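Local coordinates for protein intracellular protease/amidase (Salmonella enterica subsp. enterica serovar Typhimurium, PDB 4K2H) that is of unestablished function but binds zinc ions and, as a DJ-1/PfpI-family member, may act as a peptidase, at residues F162-S167 with A175-Q180. The protein carries 1 engineered substitution. Numbering follows the deposited sequence.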
# COMPACT_ATOMS: atom_id res chain seq x y z
N PHE A 162 11.11 -2.93 5.58
CA PHE A 162 11.68 -1.59 5.38
C PHE A 162 11.03 -0.56 6.30
O PHE A 162 11.73 0.20 6.99
CB PHE A 162 11.54 -1.20 3.90
CG PHE A 162 11.80 0.26 3.60
CD1 PHE A 162 13.09 0.74 3.39
CD2 PHE A 162 10.73 1.15 3.49
CE1 PHE A 162 13.32 2.08 3.10
CE2 PHE A 162 10.95 2.48 3.19
CZ PHE A 162 12.26 2.95 3.01
N ALA A 163 9.70 -0.55 6.30
CA ALA A 163 8.93 0.39 7.11
C ALA A 163 9.12 0.16 8.61
O ALA A 163 9.30 1.11 9.38
CB ALA A 163 7.45 0.31 6.74
N LEU A 164 9.07 -1.10 9.05
CA LEU A 164 9.24 -1.40 10.48
C LEU A 164 10.66 -1.04 10.92
O LEU A 164 10.84 -0.40 11.94
CB LEU A 164 8.86 -2.84 10.79
CG LEU A 164 7.38 -3.14 10.49
CD1 LEU A 164 7.16 -4.64 10.42
CD2 LEU A 164 6.38 -2.51 11.46
N THR A 165 11.65 -1.36 10.11
CA THR A 165 13.04 -1.02 10.42
C THR A 165 13.27 0.48 10.52
O THR A 165 13.87 0.97 11.49
CB THR A 165 14.01 -1.61 9.40
OG1 THR A 165 13.80 -3.01 9.41
CG2 THR A 165 15.46 -1.34 9.76
N LEU A 166 12.77 1.20 9.53
CA LEU A 166 12.81 2.65 9.59
C LEU A 166 12.16 3.14 10.88
O LEU A 166 12.73 3.99 11.57
CB LEU A 166 12.10 3.26 8.37
CG LEU A 166 11.84 4.77 8.42
CD1 LEU A 166 13.12 5.56 8.63
CD2 LEU A 166 11.16 5.22 7.14
N SER A 167 10.97 2.62 11.20
CA SER A 167 10.23 3.09 12.37
C SER A 167 11.02 2.85 13.66
O SER A 167 11.08 3.70 14.54
CB SER A 167 8.89 2.37 12.49
OG SER A 167 8.03 2.67 11.41
N ALA A 175 10.13 -2.26 20.62
CA ALA A 175 8.93 -2.82 21.28
C ALA A 175 7.61 -2.30 20.71
O ALA A 175 6.71 -3.09 20.38
CB ALA A 175 8.99 -2.60 22.80
N PRO A 176 7.48 -0.97 20.57
CA PRO A 176 6.23 -0.49 20.00
C PRO A 176 6.08 -0.92 18.54
O PRO A 176 4.96 -1.18 18.09
CB PRO A 176 6.33 1.03 20.13
CG PRO A 176 7.53 1.29 20.98
CD PRO A 176 8.43 0.12 20.81
N VAL A 177 7.20 -1.05 17.84
CA VAL A 177 7.22 -1.52 16.46
C VAL A 177 6.73 -2.96 16.34
O VAL A 177 5.76 -3.23 15.65
CB VAL A 177 8.62 -1.45 15.84
CG1 VAL A 177 8.58 -1.96 14.42
CG2 VAL A 177 9.13 -0.03 15.88
N ARG A 178 7.43 -3.88 17.01
CA ARG A 178 7.03 -5.28 17.08
C ARG A 178 5.57 -5.44 17.49
O ARG A 178 4.88 -6.32 17.00
CB ARG A 178 7.91 -6.04 18.06
CG ARG A 178 7.51 -7.49 18.23
CD ARG A 178 8.68 -8.37 18.62
NE ARG A 178 9.67 -8.47 17.54
CZ ARG A 178 10.89 -7.94 17.56
NH1 ARG A 178 11.69 -8.10 16.50
NH2 ARG A 178 11.34 -7.25 18.61
N GLU A 179 5.10 -4.58 18.38
CA GLU A 179 3.72 -4.63 18.81
C GLU A 179 2.75 -4.26 17.69
O GLU A 179 1.68 -4.85 17.59
CB GLU A 179 3.53 -3.70 20.01
CG GLU A 179 2.12 -3.70 20.58
CD GLU A 179 2.06 -3.41 22.08
OE1 GLU A 179 3.13 -3.29 22.74
OE2 GLU A 179 0.93 -3.30 22.59
N GLN A 180 3.11 -3.29 16.85
CA GLN A 180 2.28 -2.94 15.68
C GLN A 180 2.32 -4.04 14.63
O GLN A 180 1.30 -4.39 14.08
CB GLN A 180 2.72 -1.62 15.03
CG GLN A 180 1.96 -0.40 15.52
CD GLN A 180 0.46 -0.51 15.31
OE1 GLN A 180 -0.03 -0.96 14.26
NE2 GLN A 180 -0.28 -0.12 16.33
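Val177 projects from helix 174-183 onto Leu164 and Ser167 of helix 159-171, pairing the last two helices of this DJ-1/PfpI-family α/β fold as a helical hairpin. The two methyls of Val177 take different partners. CG1, anti to the backbone N of Val177 (chi1 179°), meets Leu164, while CG2 faces the next turn of the partner helix. Leu164 and Val177 approach aslant: the leucine CB bond runs along the interface, and chi1 of -62° sets CG beside its own backbone N and brings CD2 back to 3.7 Å from Val177 CG1. Val177 CG1 also lies 3.7 Å from Leu164 O, so it packs against backbone as well as side chain. The second branch makes a looser contact, with Val177 CG2 4.2 Å from Ser167 CB. No hydrogen bond links the two segments. The C-terminal residue, Trp188, touches both Leu164 and Val177, while Ile26 and Leu27 of helix 17-29 pack on Leu164 and Ser167, respectively. The serine hydroxyl is turned back to its own helix: Ser167 OG donates to Ala163 O at 2.9 Å from above the carbonyl plane, and Ser167 N reaches the same oxygen from the opposite face.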